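Local coordinates for protein exonuclease VapC9 (Pyrobaculum aerophilum, PDB 1V8P) that degrades single-stranded DNA slowly as a magnesium-dependent PIN-domain exonuclease and is probably the ribonuclease toxin of a toxin-antitoxin pair, at residues A27-V32 and R51-I56; I56-I61 and F93-D98. The protein carries 1 engineered substitution. All blocks are in the same frame, centred on the assembly; numbering follows the deposited sequence.

Contact 1: A27-V32 and R51-I56; sequences AVEYLV and REKLAI. Engineered in segment 27-32: Ala27 (natural residue Pro).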
ATOM      1  N   ALA C  27      -9.711 -32.305   5.663  1.00 52.05           N
ATOM      2  CA  ALA C  27     -10.259 -32.198   7.008  1.00 47.92           C
ATOM      3  C   ALA C  27     -10.317 -30.704   7.323  1.00 46.50           C
ATOM      4  O   ALA C  27     -10.600 -30.296   8.451  1.00 45.65           O
ATOM      5  CB  ALA C  27      -9.354 -32.910   8.002  1.00 47.51           C
ATOM      6  N   VAL C  28     -10.055 -29.891   6.303  1.00 44.91           N
ATOM      7  CA  VAL C  28     -10.057 -28.447   6.452  1.00 43.59           C
ATOM      8  C   VAL C  28     -11.465 -27.868   6.470  1.00 43.31           C
ATOM      9  O   VAL C  28     -12.275 -28.160   5.593  1.00 45.03           O
ATOM     10  CB  VAL C  28      -9.245 -27.782   5.310  1.00 42.44           C
ATOM     11  CG1 VAL C  28      -9.243 -26.265   5.469  1.00 41.34           C
ATOM     12  CG2 VAL C  28      -7.833 -28.317   5.313  1.00 40.90           C
ATOM     13  N   GLU C  29     -11.751 -27.041   7.473  1.00 43.20           N
ATOM     14  CA  GLU C  29     -13.057 -26.392   7.614  1.00 41.56           C
ATOM     15  C   GLU C  29     -12.891 -24.866   7.548  1.00 40.34           C
ATOM     16  O   GLU C  29     -13.808 -24.141   7.155  1.00 40.58           O
ATOM     17  CB  GLU C  29     -13.700 -26.774   8.958  1.00 42.03           C
ATOM     18  CG  GLU C  29     -14.199 -28.212   9.084  1.00 42.33           C
ATOM     19  CD  GLU C  29     -14.484 -28.622  10.536  1.00 45.81           C
ATOM     20  OE1 GLU C  29     -15.164 -27.864  11.266  1.00 46.55           O
ATOM     21  OE2 GLU C  29     -14.030 -29.714  10.956  1.00 47.15           O
ATOM     22  N   TYR C  30     -11.715 -24.379   7.918  1.00 38.74           N
ATOM     23  CA  TYR C  30     -11.483 -22.940   7.904  1.00 37.88           C
ATOM     24  C   TYR C  30     -10.306 -22.430   7.060  1.00 36.80           C
ATOM     25  O   TYR C  30      -9.248 -23.063   6.989  1.00 37.43           O
ATOM     26  CB  TYR C  30     -11.286 -22.436   9.330  1.00 37.30           C
ATOM     27  CG  TYR C  30     -12.343 -22.875  10.300  1.00 40.40           C
ATOM     28  CD1 TYR C  30     -12.202 -24.052  11.041  1.00 41.46           C
ATOM     29  CD2 TYR C  30     -13.494 -22.112  10.483  1.00 41.57           C
ATOM     30  CE1 TYR C  30     -13.183 -24.452  11.947  1.00 42.04           C
ATOM     31  CE2 TYR C  30     -14.482 -22.499  11.382  1.00 42.18           C
ATOM     32  CZ  TYR C  30     -14.322 -23.665  12.116  1.00 42.62           C
ATOM     33  OH  TYR C  30     -15.293 -24.011  13.033  1.00 44.42           O
ATOM     34  N   LEU C  31     -10.518 -21.279   6.421  1.00 34.48           N
ATOM     35  CA  LEU C  31      -9.495 -20.593   5.640  1.00 32.72           C
ATOM     36  C   LEU C  31      -9.150 -19.380   6.507  1.00 32.11           C
ATOM     37  O   LEU C  31     -10.023 -18.548   6.783  1.00 32.32           O
ATOM     38  CB  LEU C  31     -10.038 -20.108   4.290  1.00 31.86           C
ATOM     39  CG  LEU C  31      -9.051 -19.247   3.488  1.00 31.02           C
ATOM     40  CD1 LEU C  31      -7.793 -20.054   3.197  1.00 31.01           C
ATOM     41  CD2 LEU C  31      -9.678 -18.779   2.185  1.00 28.62           C
ATOM     42  N   VAL C  32      -7.895 -19.289   6.942  1.00 31.24           N
ATOM     43  CA  VAL C  32      -7.443 -18.193   7.799  1.00 31.03           C
ATOM     44  C   VAL C  32      -6.645 -17.157   7.022  1.00 31.71           C
ATOM     45  O   VAL C  32      -5.773 -17.517   6.239  1.00 32.76           O
ATOM     46  CB  VAL C  32      -6.560 -18.734   8.946  1.00 30.15           C
ATOM     47  CG1 VAL C  32      -6.047 -17.605   9.788  1.00 29.14           C
ATOM     48  CG2 VAL C  32      -7.349 -19.706   9.793  1.00 29.48           C
ATOM     49  N   ARG C  51      -5.397 -27.828  14.358  1.00 48.28           N
ATOM     50  CA  ARG C  51      -4.677 -27.444  13.151  1.00 48.60           C
ATOM     51  C   ARG C  51      -5.116 -28.096  11.843  1.00 47.52           C
ATOM     52  O   ARG C  51      -5.140 -27.431  10.811  1.00 47.95           O
ATOM     53  CB  ARG C  51      -3.170 -27.675  13.330  1.00 49.06           C
ATOM     54  CG  ARG C  51      -2.757 -29.132  13.346  1.00 51.77           C
ATOM     55  CD  ARG C  51      -1.292 -29.264  13.713  1.00 55.26           C
ATOM     56  NE  ARG C  51      -0.419 -28.867  12.617  1.00 56.82           N
ATOM     57  CZ  ARG C  51       0.300 -29.728  11.903  1.00 59.42           C
ATOM     58  NH1 ARG C  51       0.234 -31.022  12.185  1.00 60.66           N
ATOM     59  NH2 ARG C  51       1.086 -29.306  10.913  1.00 59.25           N
ATOM     60  N   GLU C  52      -5.461 -29.379  11.856  1.00 46.62           N
ATOM     61  CA  GLU C  52      -5.844 -30.001  10.595  1.00 47.80           C
ATOM     62  C   GLU C  52      -7.106 -29.354  10.022  1.00 47.23           C
ATOM     63  O   GLU C  52      -7.428 -29.513   8.841  1.00 47.43           O
ATOM     64  CB  GLU C  52      -6.031 -31.520  10.753  1.00 49.79           C
ATOM     65  CG  GLU C  52      -7.375 -32.007  11.302  1.00 53.67           C
ATOM     66  CD  GLU C  52      -7.516 -31.829  12.802  1.00 56.13           C
ATOM     67  OE1 GLU C  52      -6.470 -31.659  13.479  1.00 57.32           O
ATOM     68  OE2 GLU C  52      -8.670 -31.873  13.299  1.00 55.96           O
ATOM     69  N   LYS C  53      -7.802 -28.599  10.863  1.00 45.86           N
ATOM     70  CA  LYS C  53      -9.020 -27.932  10.441  1.00 44.42           C
ATOM     71  C   LYS C  53      -8.793 -26.566   9.796  1.00 42.32           C
ATOM     72  O   LYS C  53      -9.660 -26.071   9.073  1.00 40.61           O
ATOM     73  CB  LYS C  53      -9.974 -27.810  11.631  1.00 44.68           C
ATOM     74  CG  LYS C  53     -10.800 -29.061  11.835  1.00 46.63           C
ATOM     75  CD  LYS C  53     -11.852 -28.938  12.930  1.00 47.51           C
ATOM     76  CE  LYS C  53     -11.245 -29.127  14.304  1.00 48.03           C
ATOM     77  NZ  LYS C  53     -12.195 -29.793  15.245  1.00 48.72           N
ATOM     78  N   LEU C  54      -7.625 -25.976  10.040  1.00 40.59           N
ATOM     79  CA  LEU C  54      -7.302 -24.658   9.488  1.00 38.16           C
ATOM     80  C   LEU C  54      -6.346 -24.669   8.310  1.00 35.68           C
ATOM     81  O   LEU C  54      -5.450 -25.493   8.227  1.00 35.31           O
ATOM     82  CB  LEU C  54      -6.697 -23.746  10.558  1.00 38.92           C
ATOM     83  CG  LEU C  54      -7.304 -23.656  11.955  1.00 40.36           C
ATOM     84  CD1 LEU C  54      -8.828 -23.738  11.882  1.00 39.58           C
ATOM     85  CD2 LEU C  54      -6.720 -24.783  12.801  1.00 41.42           C
ATOM     86  N   ALA C  55      -6.546 -23.719   7.406  1.00 34.75           N
ATOM     87  CA  ALA C  55      -5.692 -23.573   6.238  1.00 33.63           C
ATOM     88  C   ALA C  55      -5.473 -22.092   5.908  1.00 31.94           C
ATOM     89  O   ALA C  55      -6.172 -21.220   6.411  1.00 31.72           O
ATOM     90  CB  ALA C  55      -6.304 -24.290   5.053  1.00 33.50           C
ATOM     91  N   ILE C  56      -4.481 -21.836   5.064  1.00 30.69           N
ATOM     92  CA  ILE C  56      -4.117 -20.499   4.612  1.00 27.85           C
ATOM     93  C   ILE C  56      -3.821 -20.637   3.139  1.00 27.87           C
ATOM     94  O   ILE C  56      -3.839 -21.737   2.592  1.00 30.82           O
ATOM     95  CB  ILE C  56      -2.802 -19.975   5.265  1.00 28.83           C
ATOM     96  CG1 ILE C  56      -1.660 -20.954   4.962  1.00 29.03           C
ATOM     97  CG2 ILE C  56      -2.996 -19.728   6.753  1.00 26.27           C
ATOM     98  CD1 ILE C  56      -0.392 -20.702   5.728  1.00 32.28           C
TER

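Contact 2: I56-I61 and F93-D98; sequences ILHLTI and FKVLED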
ATOM      1  N   ILE C  56      -4.481 -21.836   5.064  1.00 30.69           N
ATOM      2  CA  ILE C  56      -4.117 -20.499   4.612  1.00 27.85           C
ATOM      3  C   ILE C  56      -3.821 -20.637   3.139  1.00 27.87           C
ATOM      4  O   ILE C  56      -3.839 -21.737   2.592  1.00 30.82           O
ATOM      5  CB  ILE C  56      -2.802 -19.975   5.265  1.00 28.83           C
ATOM      6  CG1 ILE C  56      -1.660 -20.954   4.962  1.00 29.03           C
ATOM      7  CG2 ILE C  56      -2.996 -19.728   6.753  1.00 26.27           C
ATOM      8  CD1 ILE C  56      -0.392 -20.702   5.728  1.00 32.28           C
ATOM      9  N   LEU C  57      -3.543 -19.518   2.496  1.00 28.14           N
ATOM     10  CA  LEU C  57      -3.196 -19.530   1.092  1.00 28.50           C
ATOM     11  C   LEU C  57      -1.694 -19.227   1.079  1.00 30.37           C
ATOM     12  O   LEU C  57      -1.139 -18.836   2.105  1.00 31.37           O
ATOM     13  CB  LEU C  57      -3.960 -18.428   0.353  1.00 27.42           C
ATOM     14  CG  LEU C  57      -5.488 -18.380   0.375  1.00 25.53           C
ATOM     15  CD1 LEU C  57      -5.965 -17.252  -0.548  1.00 25.26           C
ATOM     16  CD2 LEU C  57      -6.061 -19.679  -0.098  1.00 26.84           C
ATOM     17  N   HIS C  58      -1.016 -19.405  -0.046  1.00 30.65           N
ATOM     18  CA  HIS C  58       0.406 -19.073  -0.069  1.00 31.55           C
ATOM     19  C   HIS C  58       0.528 -17.579   0.264  1.00 32.81           C
ATOM     20  O   HIS C  58       1.423 -17.162   1.011  1.00 33.66           O
ATOM     21  CB  HIS C  58       1.003 -19.327  -1.454  1.00 31.52           C
ATOM     22  CG  HIS C  58       1.213 -20.771  -1.778  1.00 33.62           C
ATOM     23  ND1 HIS C  58       2.215 -21.531  -1.204  1.00 34.01           N
ATOM     24  CD2 HIS C  58       0.550 -21.597  -2.621  1.00 32.26           C
ATOM     25  CE1 HIS C  58       2.159 -22.761  -1.682  1.00 32.87           C
ATOM     26  NE2 HIS C  58       1.158 -22.828  -2.543  1.00 34.03           N
ATOM     27  N   LEU C  59      -0.379 -16.784  -0.301  1.00 31.99           N
ATOM     28  CA  LEU C  59      -0.399 -15.334  -0.091  1.00 30.66           C
ATOM     29  C   LEU C  59      -0.302 -14.968   1.390  1.00 30.22           C
ATOM     30  O   LEU C  59       0.277 -13.957   1.749  1.00 30.36           O
ATOM     31  CB  LEU C  59      -1.697 -14.748  -0.646  1.00 30.65           C
ATOM     32  CG  LEU C  59      -1.921 -13.275  -1.041  1.00 31.13           C
ATOM     33  CD1 LEU C  59      -3.299 -12.873  -0.578  1.00 27.44           C
ATOM     34  CD2 LEU C  59      -0.891 -12.349  -0.443  1.00 31.55           C
ATOM     35  N   THR C  60      -0.884 -15.798   2.245  1.00 30.06           N
ATOM     36  CA  THR C  60      -0.886 -15.536   3.672  1.00 29.09           C
ATOM     37  C   THR C  60       0.518 -15.403   4.250  1.00 30.84           C
ATOM     38  O   THR C  60       0.763 -14.562   5.110  1.00 31.37           O
ATOM     39  CB  THR C  60      -1.642 -16.647   4.419  1.00 28.95           C
ATOM     40  OG1 THR C  60      -2.961 -16.762   3.875  1.00 27.54           O
ATOM     41  CG2 THR C  60      -1.737 -16.335   5.912  1.00 28.38           C
ATOM     42  N   ILE C  61       1.433 -16.241   3.775  1.00 32.13           N
ATOM     43  CA  ILE C  61       2.813 -16.233   4.236  1.00 32.82           C
ATOM     44  C   ILE C  61       3.438 -14.861   4.049  1.00 31.46           C
ATOM     45  O   ILE C  61       4.030 -14.307   4.972  1.00 33.28           O
ATOM     46  CB  ILE C  61       3.632 -17.303   3.468  1.00 34.73           C
ATOM     47  CG1 ILE C  61       3.132 -18.699   3.859  1.00 35.42           C
ATOM     48  CG2 ILE C  61       5.122 -17.134   3.734  1.00 34.48           C
ATOM     49  CD1 ILE C  61       3.396 -19.778   2.817  1.00 35.75           C
ATOM     50  N   PHE C  93      -0.185 -24.695   9.525  1.00 38.85           N
ATOM     51  CA  PHE C  93      -1.340 -24.670   8.640  1.00 36.68           C
ATOM     52  C   PHE C  93      -1.180 -25.361   7.321  1.00 36.94           C
ATOM     53  O   PHE C  93      -0.090 -25.412   6.772  1.00 37.64           O
ATOM     54  CB  PHE C  93      -1.751 -23.229   8.350  1.00 36.38           C
ATOM     55  CG  PHE C  93      -2.237 -22.481   9.549  1.00 35.40           C
ATOM     56  CD1 PHE C  93      -1.372 -22.154  10.581  1.00 35.48           C
ATOM     57  CD2 PHE C  93      -3.568 -22.090   9.644  1.00 35.29           C
ATOM     58  CE1 PHE C  93      -1.824 -21.445  11.693  1.00 35.76           C
ATOM     59  CE2 PHE C  93      -4.025 -21.386  10.746  1.00 35.06           C
ATOM     60  CZ  PHE C  93      -3.152 -21.062  11.770  1.00 35.49           C
ATOM     61  N   LYS C  94      -2.299 -25.868   6.810  1.00 37.54           N
ATOM     62  CA  LYS C  94      -2.354 -26.535   5.519  1.00 37.91           C
ATOM     63  C   LYS C  94      -2.412 -25.370   4.535  1.00 36.94           C
ATOM     64  O   LYS C  94      -3.074 -24.373   4.800  1.00 37.65           O
ATOM     65  CB  LYS C  94      -3.638 -27.366   5.412  1.00 41.55           C
ATOM     66  CG  LYS C  94      -3.558 -28.594   4.510  1.00 46.00           C
ATOM     67  CD  LYS C  94      -3.340 -28.262   3.028  1.00 48.06           C
ATOM     68  CE  LYS C  94      -3.354 -29.537   2.163  1.00 49.50           C
ATOM     69  NZ  LYS C  94      -3.153 -29.269   0.705  1.00 50.79           N
ATOM     70  N   VAL C  95      -1.722 -25.482   3.411  1.00 34.80           N
ATOM     71  CA  VAL C  95      -1.721 -24.416   2.431  1.00 33.05           C
ATOM     72  C   VAL C  95      -2.500 -24.860   1.208  1.00 34.65           C
ATOM     73  O   VAL C  95      -2.198 -25.892   0.618  1.00 35.31           O
ATOM     74  CB  VAL C  95      -0.272 -24.054   2.029  1.00 32.45           C
ATOM     75  CG1 VAL C  95      -0.249 -22.878   1.069  1.00 29.79           C
ATOM     76  CG2 VAL C  95       0.525 -23.736   3.280  1.00 31.10           C
ATOM     77  N   LEU C  96      -3.508 -24.081   0.831  1.00 34.75           N
ATOM     78  CA  LEU C  96      -4.319 -24.415  -0.329  1.00 35.92           C
ATOM     79  C   LEU C  96      -3.646 -23.941  -1.600  1.00 35.35           C
ATOM     80  O   LEU C  96      -2.677 -23.193  -1.552  1.00 34.27           O
ATOM     81  CB  LEU C  96      -5.706 -23.776  -0.206  1.00 36.72           C
ATOM     82  CG  LEU C  96      -6.338 -24.052   1.162  1.00 37.98           C
ATOM     83  CD1 LEU C  96      -7.758 -23.529   1.196  1.00 38.33           C
ATOM     84  CD2 LEU C  96      -6.294 -25.547   1.438  1.00 37.54           C
ATOM     85  N   GLU C  97      -4.170 -24.385  -2.736  1.00 36.02           N
ATOM     86  CA  GLU C  97      -3.626 -24.005  -4.035  1.00 37.00           C
ATOM     87  C   GLU C  97      -4.028 -22.589  -4.362  1.00 35.90           C
ATOM     88  O   GLU C  97      -5.007 -22.077  -3.842  1.00 38.45           O
ATOM     89  CB  GLU C  97      -4.170 -24.907  -5.146  1.00 39.09           C
ATOM     90  CG  GLU C  97      -3.899 -26.394  -4.998  1.00 44.71           C
ATOM     91  CD  GLU C  97      -4.272 -27.177  -6.260  1.00 47.57           C
ATOM     92  OE1 GLU C  97      -5.350 -26.912  -6.855  1.00 48.45           O
ATOM     93  OE2 GLU C  97      -3.488 -28.066  -6.658  1.00 50.22           O
ATOM     94  N   ASP C  98      -3.291 -21.956  -5.248  1.00 34.88           N
ATOM     95  CA  ASP C  98      -3.649 -20.607  -5.640  1.00 36.63           C
ATOM     96  C   ASP C  98      -4.912 -20.643  -6.484  1.00 37.21           C
ATOM     97  O   ASP C  98      -5.115 -21.549  -7.284  1.00 37.49           O
ATOM     98  CB  ASP C  98      -2.516 -19.965  -6.438  1.00 36.11           C
ATOM     99  CG  ASP C  98      -1.231 -19.878  -5.642  1.00 36.37           C
ATOM    100  OD1 ASP C  98      -0.156 -19.995  -6.259  1.00 38.75           O
ATOM    101  OD2 ASP C  98      -1.301 -19.697  -4.405  1.00 36.03           O
TER

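Contact 1: A27-V32 and R51-I56
Lys53 O is gripped by two successive amides of the other segment, Glu29 N at 2.8 Å and Tyr30 N at 2.9 Å. Tyr30 N comes nearly straight on to the carbonyl, while Glu29 N approaches at a C=O...N angle of 136°, tilted out of the carbonyl plane. The doubled bond falls where 27-32 passes from loop into strand, beside the end of the 3-10 turn 51-53. From there on the pairing is that of parallel strands: Ala55 N donates to Tyr30 O, then Val32 N to Ala55 O, and the axes of the short segments 30-32 and 54-56 are inclined at 42°.

Apolar side chains meet on both sides of the backbone pairing. Val28 CG1, set anti to its own amide nitrogen (chi1 -180°), lies 3.6 Å from Ala55 CB. On the face that carries Tyr30 and Leu54, Leu54 CD1 comes obliquely up to the Tyr30 ring at CD1, 3.5 Å away. Glu29 and Lys53 run alongside each other, pointing the same way, but their charged ends do not pair; Lys53 NZ is instead hydrogen-bonded to Gln158, the last residue of the chain. At the outer end Ala27, an engineered residue, rests its CB on Glu52 CG.

Strands 30-32 and 54-56 are the two inner strands of the parallel sheet of the PIN domain, and the first of them runs directly into Asp33, a predicted magnesium ligand.

Contact 2: I56-I61 and F93-D98
Two backbone hydrogen bonds join Ile56 to the edge strand: its N donates to Lys94 O at 2.9 Å, and its O accepts from Leu96 N at 3.0 Å. Val95, bridged to Ile56 in parallel register, adds a CA-H...O contact to the same Ile56 O.

Apolar packing flanks the backbone pairing. Ile56 CG2 meets the Phe93 ring at CD2, 3.8 Å away, and the two side chains cross at about a right angle. The CG1 branch of Ile56 turns to Val95 CG2 instead, and Leu57 CD2 reaches Leu96 CB at 4.1 Å.

The histidine is held by contacts of another sort. Val95 CG1, opposite its backbone N (chi1 -176°), is the branch carried over the centre of one face of the His58 ring in a CH-pi contact, 3.6 Å from the centroid. At the ring edge, Asp98 OD2 approaches His58 CD2 at 3.2 Å, with carboxylate and imidazole planes 68° apart. The stronger polar partners are in the second subunit: His58 ND1 bonds Asp98 OD1 there, the reciprocal bond uses Asp98 OD1 of this chain, and Asp98 OD2 is hydrogen-bonded to Tyr62 OH of that subunit. The two His58 rings stack.

Leu57 N donates to Thr60 OG1 (3.1 Å) near the start of helix 58-73. Strand 94-95 forms the sheet edge beside 54-56, with helix 115-127 packed against Leu57 and Leu96 and the second subunit meeting the start of helix 58-73.

In the fold
From the N terminus, the chain lays down strand 30-32, passes through helices 34-40 and 44-48, and returns as strand 54-56, where contact 1 closes the first loop. Contact 2 opens at Ile56, which both contacts share; helices 58-73 and 79-91 follow before strand 94-95 comes back to close it. The two loops therefore run in series, neither crossing nor enclosing the other. With 54-56 common to both, they set three neighbouring parallel strands side by side, and strand 130-132 completes the sheet beyond 30-32. Packing also links them directly, Leu54 against Phe93 and Leu31 against Leu57, joining the sheet centre to its edge strand; the second subunit lies beside Asp98 and the start of helix 58-73.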